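Local coordinates for protein hemoglobin component VII (Tokunagayusurika akamusi, PDB 1X46) that binds heme and probably carries or stores oxygen as a single-chain globin of midge larvae, at residues D11-W19 with E74-A82; F109-L120 with K132-Y143. All coordinates share one frame; numbering follows the deposited sequence.

Contact 1: residues D11-W19 with E74-A82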
loop_
_atom_site.group_PDB
_atom_site.type_symbol
_atom_site.label_atom_id
_atom_site.label_comp_id
_atom_site.label_asym_id
_atom_site.label_seq_id
_atom_site.Cartn_x
_atom_site.Cartn_y
_atom_site.Cartn_z
ATOM N N ASP A 11 3.530 3.720 17.067
ATOM C CA ASP A 11 2.715 3.364 15.902
ATOM C C ASP A 11 3.561 3.186 14.647
ATOM O O ASP A 11 3.328 2.258 13.871
ATOM C CB ASP A 11 1.653 4.406 15.676
ATOM C CG ASP A 11 0.512 4.276 16.636
ATOM O OD1 ASP A 11 0.474 3.269 17.374
ATOM O OD2 ASP A 11 -0.400 5.136 16.702
ATOM N N ILE A 12 4.564 4.044 14.455
ATOM C CA ILE A 12 5.529 3.832 13.373
ATOM C C ILE A 12 6.217 2.473 13.522
ATOM O O ILE A 12 6.352 1.712 12.555
ATOM C CB ILE A 12 6.568 4.998 13.333
ATOM C CG1 ILE A 12 5.859 6.308 12.959
ATOM C CG2 ILE A 12 7.731 4.666 12.371
ATOM C CD1 ILE A 12 6.706 7.572 13.140
ATOM N N ALA A 13 6.622 2.129 14.745
ATOM C CA ALA A 13 7.248 0.832 14.947
ATOM C C ALA A 13 6.301 -0.317 14.641
ATOM O O ALA A 13 6.723 -1.345 14.095
ATOM C CB ALA A 13 7.828 0.711 16.386
ATOM N N LEU A 14 5.020 -0.133 14.957
ATOM C CA LEU A 14 4.036 -1.209 14.726
ATOM C C LEU A 14 3.854 -1.454 13.233
ATOM O O LEU A 14 3.764 -2.613 12.798
ATOM C CB LEU A 14 2.686 -0.882 15.343
ATOM C CG LEU A 14 2.552 -0.962 16.869
ATOM C CD1 LEU A 14 1.169 -0.460 17.289
ATOM C CD2 LEU A 14 2.791 -2.364 17.372
ATOM N N VAL A 15 3.803 -0.359 12.466
ATOM C CA VAL A 15 3.781 -0.470 11.008
ATOM C C VAL A 15 5.063 -1.111 10.474
ATOM O O VAL A 15 4.992 -2.048 9.707
ATOM C CB VAL A 15 3.544 0.902 10.357
ATOM C CG1 VAL A 15 3.756 0.853 8.843
ATOM C CG2 VAL A 15 2.136 1.449 10.730
ATOM N N LYS A 16 6.240 -0.619 10.875
ATOM C CA LYS A 16 7.476 -1.219 10.355
ATOM C C LYS A 16 7.587 -2.721 10.689
ATOM O O LYS A 16 7.949 -3.527 9.817
ATOM C CB LYS A 16 8.716 -0.494 10.891
ATOM C CG LYS A 16 8.905 0.906 10.378
ATOM C CD LYS A 16 10.150 1.579 10.964
ATOM C CE LYS A 16 10.309 2.964 10.327
ATOM N NZ LYS A 16 11.430 3.757 10.921
ATOM N N SER A 17 7.239 -3.097 11.921
ATOM C CA SER A 17 7.398 -4.494 12.324
ATOM C C SER A 17 6.377 -5.433 11.696
ATOM O O SER A 17 6.725 -6.539 11.296
ATOM C CB SER A 17 7.436 -4.664 13.843
ATOM O OG SER A 17 6.305 -4.101 14.462
ATOM N N SER A 18 5.121 -4.985 11.579
ATOM C CA SER A 18 4.116 -5.808 10.942
ATOM C C SER A 18 4.340 -5.890 9.421
ATOM O O SER A 18 4.144 -6.934 8.805
ATOM C CB SER A 18 2.690 -5.329 11.313
ATOM O OG SER A 18 2.445 -4.002 10.893
ATOM N N TRP A 19 4.808 -4.787 8.833
ATOM C CA TRP A 19 5.221 -4.804 7.437
ATOM C C TRP A 19 6.322 -5.823 7.167
ATOM O O TRP A 19 6.298 -6.533 6.161
ATOM C CB TRP A 19 5.641 -3.400 6.996
ATOM C CG TRP A 19 6.134 -3.370 5.576
ATOM C CD1 TRP A 19 7.404 -3.039 5.154
ATOM C CD2 TRP A 19 5.374 -3.650 4.391
ATOM N NE1 TRP A 19 7.464 -3.104 3.781
ATOM C CE2 TRP A 19 6.236 -3.472 3.288
ATOM C CE3 TRP A 19 4.045 -4.022 4.148
ATOM C CZ2 TRP A 19 5.812 -3.690 1.953
ATOM C CZ3 TRP A 19 3.624 -4.224 2.828
ATOM C CH2 TRP A 19 4.511 -4.068 1.753
ATOM N N GLU A 74 10.278 1.524 0.622
ATOM C CA GLU A 74 10.992 2.780 0.761
ATOM C C GLU A 74 10.234 3.759 1.619
ATOM O O GLU A 74 10.825 4.438 2.478
ATOM C CB GLU A 74 11.322 3.426 -0.579
ATOM C CG GLU A 74 12.275 4.600 -0.375
ATOM C CD GLU A 74 12.669 5.346 -1.635
ATOM O OE1 GLU A 74 12.099 5.106 -2.722
ATOM O OE2 GLU A 74 13.555 6.219 -1.493
ATOM N N ALA A 75 8.934 3.882 1.378
ATOM C CA ALA A 75 8.160 4.847 2.167
ATOM C C ALA A 75 8.225 4.484 3.648
ATOM O O ALA A 75 8.415 5.348 4.512
ATOM C CB ALA A 75 6.704 4.891 1.673
ATOM N N ILE A 76 8.066 3.207 3.956
ATOM C CA ILE A 76 8.029 2.822 5.346
ATOM C C ILE A 76 9.422 3.038 5.966
ATOM O O ILE A 76 9.514 3.507 7.105
ATOM C CB ILE A 76 7.417 1.391 5.522
ATOM C CG1 ILE A 76 5.918 1.466 5.216
ATOM C CG2 ILE A 76 7.645 0.856 6.951
ATOM C CD1 ILE A 76 5.234 0.054 5.135
ATOM N N ALA A 77 10.497 2.789 5.203
ATOM C CA ALA A 77 11.873 3.073 5.666
ATOM C C ALA A 77 12.117 4.536 6.020
ATOM O O ALA A 77 12.869 4.831 6.967
ATOM C CB ALA A 77 12.903 2.634 4.624
ATOM N N LEU A 78 11.467 5.428 5.272
ATOM C CA LEU A 78 11.564 6.876 5.473
ATOM C C LEU A 78 10.740 7.434 6.656
ATOM O O LEU A 78 10.889 8.615 7.013
ATOM C CB LEU A 78 11.213 7.625 4.192
ATOM C CG LEU A 78 12.174 7.407 3.026
ATOM C CD1 LEU A 78 11.561 7.988 1.780
ATOM C CD2 LEU A 78 13.548 8.048 3.303
ATOM N N MET A 79 9.873 6.605 7.234
ATOM C CA MET A 79 9.051 7.018 8.379
ATOM C C MET A 79 9.880 7.150 9.646
ATOM O O MET A 79 10.837 6.423 9.836
ATOM C CB MET A 79 7.966 5.992 8.640
ATOM C CG MET A 79 6.890 6.028 7.635
ATOM S SD MET A 79 5.757 4.607 7.781
ATOM C CE MET A 79 4.877 4.926 9.276
ATOM N N GLY A 80 9.475 8.065 10.530
ATOM C CA GLY A 80 10.013 8.089 11.883
ATOM C C GLY A 80 11.119 9.089 12.158
ATOM O O GLY A 80 11.561 9.219 13.306
ATOM N N VAL A 81 11.558 9.772 11.101
ATOM C CA VAL A 81 12.699 10.687 11.135
ATOM C C VAL A 81 12.325 12.012 10.471
ATOM O O VAL A 81 11.967 12.066 9.293
ATOM C CB VAL A 81 13.913 10.066 10.383
ATOM C CG1 VAL A 81 15.102 10.976 10.437
ATOM C CG2 VAL A 81 14.293 8.711 10.972
ATOM N N ALA A 82 12.461 13.115 11.203
ATOM C CA ALA A 82 12.053 14.396 10.652
ATOM C C ALA A 82 12.803 14.773 9.361
ATOM O O ALA A 82 12.193 15.269 8.415
ATOM C CB ALA A 82 12.195 15.495 11.710
#

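Contact 2: residues F109-L120 with K132-Y143. With HEM (protoporphyrin IX containing Fe), chain B.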
loop_
_atom_site.group_PDB
_atom_site.type_symbol
_atom_site.label_atom_id
_atom_site.label_comp_id
_atom_site.label_asym_id
_atom_site.label_seq_id
_atom_site.Cartn_x
_atom_site.Cartn_y
_atom_site.Cartn_z
ATOM N N PHE A 109 -7.610 3.737 -3.697
ATOM C CA PHE A 109 -6.559 3.626 -2.665
ATOM C C PHE A 109 -7.091 3.059 -1.364
ATOM O O PHE A 109 -6.465 2.205 -0.735
ATOM C CB PHE A 109 -5.814 4.958 -2.479
ATOM C CG PHE A 109 -4.739 5.187 -3.521
ATOM C CD1 PHE A 109 -3.516 4.515 -3.437
ATOM C CD2 PHE A 109 -4.962 6.048 -4.593
ATOM C CE1 PHE A 109 -2.536 4.697 -4.390
ATOM C CE2 PHE A 109 -3.973 6.249 -5.559
ATOM C CZ PHE A 109 -2.766 5.588 -5.471
ATOM N N GLU A 110 -8.291 3.479 -0.974
ATOM C CA GLU A 110 -8.897 2.928 0.225
ATOM C C GLU A 110 -9.173 1.420 0.094
ATOM O O GLU A 110 -9.040 0.693 1.071
ATOM C CB GLU A 110 -10.210 3.653 0.554
ATOM C CG GLU A 110 -10.046 5.111 0.958
ATOM C CD GLU A 110 -11.367 5.752 1.373
ATOM O OE1 GLU A 110 -12.449 5.160 1.145
ATOM O OE2 GLU A 110 -11.311 6.839 1.974
ATOM N N GLU A 111 -9.529 0.980 -1.121
ATOM C CA GLU A 111 -9.758 -0.446 -1.386
ATOM C C GLU A 111 -8.448 -1.223 -1.197
ATOM O O GLU A 111 -8.443 -2.311 -0.614
ATOM C CB GLU A 111 -10.315 -0.621 -2.795
ATOM C CG GLU A 111 -11.742 -0.113 -2.922
ATOM C CD GLU A 111 -12.219 -0.034 -4.355
ATOM O OE1 GLU A 111 -11.373 -0.022 -5.305
ATOM O OE2 GLU A 111 -13.469 -0.011 -4.554
ATOM N N PHE A 112 -7.347 -0.631 -1.666
ATOM C CA PHE A 112 -6.030 -1.262 -1.485
ATOM C C PHE A 112 -5.721 -1.371 0.009
ATOM O O PHE A 112 -5.257 -2.404 0.501
ATOM C CB PHE A 112 -4.936 -0.450 -2.216
ATOM C CG PHE A 112 -3.576 -1.086 -2.113
ATOM C CD1 PHE A 112 -3.144 -1.943 -3.111
ATOM C CD2 PHE A 112 -2.763 -0.874 -0.990
ATOM C CE1 PHE A 112 -1.902 -2.570 -3.012
ATOM C CE2 PHE A 112 -1.511 -1.493 -0.885
ATOM C CZ PHE A 112 -1.108 -2.359 -1.917
ATOM N N GLU A 113 -6.003 -0.307 0.761
ATOM C CA GLU A 113 -5.860 -0.343 2.217
ATOM C C GLU A 113 -6.709 -1.461 2.850
ATOM O O GLU A 113 -6.233 -2.199 3.695
ATOM C CB GLU A 113 -6.209 1.026 2.808
ATOM C CG GLU A 113 -6.337 1.038 4.328
ATOM C CD GLU A 113 -6.858 2.360 4.909
ATOM O OE1 GLU A 113 -7.351 3.212 4.176
ATOM O OE2 GLU A 113 -6.830 2.485 6.162
ATOM N N THR A 114 -7.981 -1.537 2.463
ATOM C CA THR A 114 -8.874 -2.555 2.996
ATOM C C THR A 114 -8.348 -3.968 2.779
ATOM O O THR A 114 -8.299 -4.784 3.730
ATOM C CB THR A 114 -10.262 -2.377 2.377
ATOM O OG1 THR A 114 -10.806 -1.115 2.839
ATOM C CG2 THR A 114 -11.225 -3.462 2.885
ATOM N N ALA A 115 -7.881 -4.221 1.552
ATOM C CA ALA A 115 -7.313 -5.528 1.271
ATOM C C ALA A 115 -6.033 -5.795 2.067
ATOM O O ALA A 115 -5.868 -6.897 2.562
ATOM C CB ALA A 115 -7.058 -5.714 -0.221
ATOM N N LEU A 116 -5.132 -4.804 2.161
ATOM C CA LEU A 116 -3.897 -4.969 2.923
ATOM C C LEU A 116 -4.202 -5.218 4.395
ATOM O O LEU A 116 -3.506 -5.994 5.051
ATOM C CB LEU A 116 -2.985 -3.740 2.760
ATOM C CG LEU A 116 -1.537 -3.965 3.256
ATOM C CD1 LEU A 116 -0.816 -4.910 2.341
ATOM C CD2 LEU A 116 -0.721 -2.668 3.325
ATOM N N GLU A 117 -5.212 -4.518 4.956
ATOM C CA GLU A 117 -5.598 -4.723 6.347
ATOM C C GLU A 117 -6.010 -6.171 6.593
ATOM O O GLU A 117 -5.602 -6.797 7.605
ATOM C CB GLU A 117 -6.733 -3.788 6.792
ATOM C CG GLU A 117 -6.378 -2.322 6.857
ATOM C CD GLU A 117 -7.605 -1.432 7.037
ATOM O OE1 GLU A 117 -8.700 -1.783 6.543
ATOM O OE2 GLU A 117 -7.473 -0.366 7.676
ATOM N N ALA A 118 -6.810 -6.710 5.672
ATOM C CA ALA A 118 -7.225 -8.108 5.788
ATOM C C ALA A 118 -6.024 -9.035 5.691
ATOM O O ALA A 118 -5.918 -10.000 6.421
ATOM C CB ALA A 118 -8.260 -8.454 4.736
ATOM N N PHE A 119 -5.078 -8.714 4.804
ATOM C CA PHE A 119 -3.885 -9.541 4.664
ATOM C C PHE A 119 -3.012 -9.481 5.919
ATOM O O PHE A 119 -2.487 -10.496 6.364
ATOM C CB PHE A 119 -3.081 -9.039 3.461
ATOM C CG PHE A 119 -2.029 -10.025 2.982
ATOM C CD1 PHE A 119 -2.392 -11.065 2.142
ATOM C CD2 PHE A 119 -0.705 -9.910 3.384
ATOM C CE1 PHE A 119 -1.425 -12.007 1.711
ATOM C CE2 PHE A 119 0.263 -10.833 2.953
ATOM C CZ PHE A 119 -0.085 -11.873 2.122
ATOM N N LEU A 120 -2.826 -8.287 6.484
ATOM C CA LEU A 120 -2.047 -8.148 7.708
ATOM C C LEU A 120 -2.733 -8.886 8.865
ATOM O O LEU A 120 -2.078 -9.545 9.689
ATOM C CB LEU A 120 -1.881 -6.660 8.049
ATOM C CG LEU A 120 -0.861 -5.873 7.221
ATOM C CD1 LEU A 120 -1.227 -4.398 7.185
ATOM C CD2 LEU A 120 0.530 -6.059 7.823
ATOM N N LYS A 132 -4.061 -2.147 13.839
ATOM C CA LYS A 132 -4.977 -1.522 12.893
ATOM C C LYS A 132 -4.978 -0.003 13.008
ATOM O O LYS A 132 -4.947 0.702 11.996
ATOM C CB LYS A 132 -6.393 -2.080 13.120
ATOM C CG LYS A 132 -7.377 -1.573 12.083
ATOM C CD LYS A 132 -8.817 -1.735 12.521
ATOM C CE LYS A 132 -9.759 -0.783 11.735
ATOM N NZ LYS A 132 -9.246 -0.324 10.373
ATOM N N LYS A 133 -4.994 0.495 14.253
ATOM C CA LYS A 133 -4.947 1.928 14.518
ATOM C C LYS A 133 -3.679 2.560 13.963
ATOM O O LYS A 133 -3.749 3.628 13.358
ATOM C CB LYS A 133 -5.055 2.189 16.018
ATOM C CG LYS A 133 -5.293 3.639 16.360
ATOM C CD LYS A 133 -5.644 3.720 17.827
ATOM C CE LYS A 133 -4.386 3.932 18.628
ATOM N NZ LYS A 133 -3.942 5.355 18.464
ATOM N N ALA A 134 -2.539 1.878 14.129
ATOM C CA ALA A 134 -1.265 2.401 13.625
ATOM C C ALA A 134 -1.278 2.524 12.095
ATOM O O ALA A 134 -0.912 3.582 11.547
ATOM C CB ALA A 134 -0.116 1.546 14.076
ATOM N N TRP A 135 -1.698 1.456 11.401
ATOM C CA TRP A 135 -1.814 1.542 9.945
ATOM C C TRP A 135 -2.836 2.578 9.460
ATOM O O TRP A 135 -2.614 3.232 8.439
ATOM C CB TRP A 135 -2.139 0.178 9.347
ATOM C CG TRP A 135 -0.983 -0.734 9.279
ATOM C CD1 TRP A 135 -0.606 -1.663 10.200
ATOM C CD2 TRP A 135 -0.054 -0.848 8.189
ATOM N NE1 TRP A 135 0.513 -2.342 9.767
ATOM C CE2 TRP A 135 0.874 -1.869 8.533
ATOM C CE3 TRP A 135 0.080 -0.212 6.950
ATOM C CZ2 TRP A 135 1.934 -2.252 7.685
ATOM C CZ3 TRP A 135 1.140 -0.589 6.103
ATOM C CH2 TRP A 135 2.053 -1.600 6.472
ATOM N N ASP A 136 -3.935 2.739 10.202
ATOM C CA ASP A 136 -4.959 3.729 9.854
ATOM C C ASP A 136 -4.312 5.113 9.852
ATOM O O ASP A 136 -4.575 5.912 8.955
ATOM C CB ASP A 136 -6.118 3.664 10.877
ATOM C CG ASP A 136 -7.153 2.593 10.543
ATOM O OD1 ASP A 136 -7.052 1.956 9.487
ATOM O OD2 ASP A 136 -8.130 2.349 11.260
ATOM N N SER A 137 -3.466 5.368 10.855
ATOM C CA SER A 137 -2.802 6.679 10.990
ATOM C C SER A 137 -1.814 6.906 9.854
ATOM O O SER A 137 -1.710 8.030 9.346
ATOM C CB SER A 137 -2.101 6.802 12.346
ATOM O OG SER A 137 -3.070 6.787 13.385
ATOM N N ALA A 138 -1.091 5.852 9.478
ATOM C CA ALA A 138 -0.157 5.915 8.363
ATOM C C ALA A 138 -0.884 6.187 7.039
ATOM O O ALA A 138 -0.504 7.063 6.263
ATOM C CB ALA A 138 0.636 4.626 8.282
ATOM N N PHE A 139 -1.947 5.435 6.790
ATOM C CA PHE A 139 -2.745 5.675 5.594
ATOM C C PHE A 139 -3.375 7.065 5.549
ATOM O O PHE A 139 -3.403 7.684 4.493
ATOM C CB PHE A 139 -3.806 4.581 5.393
ATOM C CG PHE A 139 -3.281 3.360 4.683
ATOM C CD1 PHE A 139 -3.023 3.411 3.322
ATOM C CD2 PHE A 139 -3.046 2.179 5.358
ATOM C CE1 PHE A 139 -2.526 2.272 2.624
ATOM C CE2 PHE A 139 -2.553 1.058 4.667
ATOM C CZ PHE A 139 -2.301 1.122 3.319
ATOM N N ASN A 140 -3.883 7.553 6.680
ATOM C CA ASN A 140 -4.424 8.909 6.760
ATOM C C ASN A 140 -3.396 9.908 6.223
ATOM O O ASN A 140 -3.725 10.768 5.395
ATOM C CB ASN A 140 -4.752 9.263 8.214
ATOM C CG ASN A 140 -5.147 10.771 8.393
ATOM O OD1 ASN A 140 -4.314 11.647 8.750
ATOM N ND2 ASN A 140 -6.393 11.059 8.130
ATOM N N ASN A 141 -2.164 9.761 6.707
ATOM C CA ASN A 141 -1.100 10.683 6.320
ATOM C C ASN A 141 -0.718 10.522 4.848
ATOM O O ASN A 141 -0.561 11.508 4.136
ATOM C CB ASN A 141 0.090 10.536 7.249
ATOM C CG ASN A 141 -0.174 11.140 8.613
ATOM O OD1 ASN A 141 -1.216 11.758 8.828
ATOM N ND2 ASN A 141 0.788 10.969 9.549
ATOM N N MET A 142 -0.619 9.276 4.383
ATOM C CA MET A 142 -0.406 9.049 2.949
ATOM C C MET A 142 -1.485 9.769 2.117
ATOM O O MET A 142 -1.183 10.484 1.141
ATOM C CB MET A 142 -0.421 7.539 2.635
ATOM C CG MET A 142 -0.494 7.215 1.155
ATOM S SD MET A 142 -0.867 5.407 0.960
ATOM C CE MET A 142 -1.585 5.394 -0.678
ATOM N N TYR A 143 -2.751 9.559 2.476
ATOM C CA TYR A 143 -3.870 10.153 1.755
ATOM C C TYR A 143 -3.861 11.680 1.765
ATOM O O TYR A 143 -4.269 12.308 0.805
ATOM C CB TYR A 143 -5.218 9.666 2.333
ATOM C CG TYR A 143 -5.433 8.166 2.228
ATOM C CD1 TYR A 143 -4.724 7.380 1.314
ATOM C CD2 TYR A 143 -6.347 7.529 3.077
ATOM C CE1 TYR A 143 -4.942 6.028 1.242
ATOM C CE2 TYR A 143 -6.571 6.167 3.000
ATOM C CZ TYR A 143 -5.852 5.429 2.085
ATOM O OH TYR A 143 -6.035 4.052 1.977
HETATM C CHA HEM B . 1.473 1.177 -11.736
HETATM C CHB HEM B . 2.749 1.664 -7.083
HETATM C CHC HEM B . -1.920 1.494 -5.809
HETATM C CHD HEM B . -3.218 0.991 -10.435
HETATM C C1A HEM B . 2.209 1.257 -10.588
HETATM C C2A HEM B . 3.655 1.235 -10.533
HETATM C C3A HEM B . 3.984 1.365 -9.252
HETATM C C4A HEM B . 2.800 1.530 -8.456
HETATM C CMA HEM B . 5.423 1.398 -8.690
HETATM C CAA HEM B . 4.605 0.979 -11.746
HETATM C CBA HEM B . 4.840 2.174 -12.692
HETATM C CGA HEM B . 5.583 3.275 -11.973
HETATM O O1A HEM B . 5.061 4.405 -11.899
HETATM O O2A HEM B . 6.712 3.027 -11.464
HETATM C C1B HEM B . 1.614 1.610 -6.320
HETATM C C2B HEM B . 1.528 1.662 -4.880
HETATM C C3B HEM B . 0.223 1.613 -4.527
HETATM C C4B HEM B . -0.538 1.553 -5.761
HETATM C CMB HEM B . 2.770 1.735 -3.949
HETATM C CAB HEM B . -0.473 1.622 -3.147
HETATM C CBB HEM B . 0.149 1.821 -1.985
HETATM C C1C HEM B . -2.690 1.338 -6.927
HETATM C C2C HEM B . -4.145 1.236 -6.991
HETATM C C3C HEM B . -4.497 1.063 -8.263
HETATM C C4C HEM B . -3.291 1.096 -9.066
HETATM C CMC HEM B . -5.089 1.318 -5.766
HETATM C CAC HEM B . -5.932 0.908 -8.831
HETATM C C1D HEM B . -2.081 1.051 -11.190
HETATM C C2D HEM B . -2.066 0.951 -12.627
HETATM C C3D HEM B . -0.623 1.018 -13.024
HETATM C C4D HEM B . 0.101 1.108 -11.779
HETATM C CMD HEM B . -3.295 0.809 -13.547
HETATM C CAD HEM B . -0.072 0.950 -14.471
HETATM C CBD HEM B . 0.038 -0.496 -14.941
HETATM C CGD HEM B . 0.456 -0.545 -16.398
HETATM O O1D HEM B . 1.038 0.441 -16.905
HETATM O O2D HEM B . 0.180 -1.573 -17.060
HETATM N NA HEM B . 1.723 1.449 -9.315
HETATM N NB HEM B . 0.317 1.517 -6.834
HETATM N NC HEM B . -2.195 1.264 -8.216
HETATM N ND HEM B . -0.774 1.170 -10.701
HETATM FE FE HEM B . -0.232 1.357 -8.766
HETATM O O HOH W 1 -6.865 5.257 7.268
HETATM O O HOH W 2 -0.243 -0.715 -8.580
#

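Contact 1: residues D11-W19 with E74-A82
In the globin fold the first long helix lies against the C-terminal end of the helix that passes over the heme; here Ile12, Val15, Lys16 and Trp19 of helix 9-20 meet Ile76, Met79 and Gly80, where helix 59-78 ends and runs into a loop. The two axes approach to 10.2 Å at 146°, roughly antiparallel, and the chain leaves the contact through Gly80. Ile76 reaches in with both of its branches. With CG anti to the backbone N, the Trp19 indole is carried toward helix 59-78, where Ile76 CD1 meets one face in a CH-pi contact, 3.7 Å from the centroid of the five-membered ring and only 15° off the normal. The other branch, Ile76 CG2, lies 3.7 Å from Lys16 CG. Trp19 NE1 is hydrogen-bonded to Asn73 OD1, farther back on helix 59-78. Val15 CG1 touches both Ile76 CD1 and the Met79 methyl CE, which is brought back toward helix 9-20 by a bend at chi3. Lys16, fully extended beyond CG, runs past Ile76 in the opposite direction and donates from NZ to Met79 O at 2.9 Å, coming in 41° above the carbonyl plane rather than on a lone pair. With an alanine here, Met79 O would probably lose its ammonium partner and Ile76 CG2 the aliphatic chain lying beside it. Gly80 has a positive phi, at which a side chain would press on the preceding carbonyl; a CB would also crowd Lys16 NZ and Ile12. Over this bare backbone Ile12 CD1 rests 3.6 Å from Gly80 CA.

Contact 2: residues F109-L120 with K132-Y143
Phe139 and Glu113 face each other at the middle of the antiparallel pairing between the last two long helices of the globin fold, whose axes come within 11.4 Å at 156°. The tight part is largely aromatic and aliphatic. Glu113 CG lies over the face of the Phe139 ring, 3.8 Å from its centroid, and the carboxylate beyond is stacked on the same ring with planes 17° apart. Holding CG anti to the backbone N, the extended Glu113 chain crosses to the buried Tyr143, whose OH donates to Glu113 OE1 at 2.7 Å, from 39° above the carboxylate plane, with OE1 lying at the edge of the phenol ring. Leu116 CD2 touches the edge of Phe139 and also Trp135 CZ3; one turn on, Leu120 CD1 covers the Trp135 indole face, 3.7 Å from the centroid of the five-membered ring. At the heme end the Met142 methyl CE meets Phe109 CD1 at 3.5 Å, while Phe109 CE1 approaches the porphyrin meso carbon CHC at 3.6 Å.

The charged side is more open. A water lies within hydrogen-bonding distance of both Glu113 OE2 and Asp136 O, and may bridge them. Farther along, Lys132 NZ forms salt bridges with Asp136 OD2 at 3.0 Å and with Glu117 OE2 across the helices at 3.2 Å. This ammonium probably offsets the repulsion between Glu117 OE2 and Asp136 OD1, which lie close together; Glu113 OE2 would add to the negative charge there.

Around the pair, Phe119 leans on helix 26-36, Phe112 packs against helix 59-78 beside the heme, and the Trp135 side chain reaches both helix 9-20 and helix 59-78.

How the contacts relate
Trp135 joins the two contacts, whose centres lie 13 Å apart: packed against helix 106-123 in contact 2, it also touches Val15, Trp19 and Ile76 of contact 1. Its NE1 lies 2.8 Å from Ser18 OG, a probable hydrogen bond, and its CZ2 is 3.7 Å from Val15 O. Beside it, Ala134 CB packs 3.5 Å from Asp11 O. Helix 129-146 therefore lies against both helix 9-20 and helix 106-123. Contact 2 reaches the heme directly through Phe109 and Phe112, and Phe109 meets the axial ligand His99 edge-to-face. Contact 1 is more remote, with the Trp19 side chain about 8 Å from the heme.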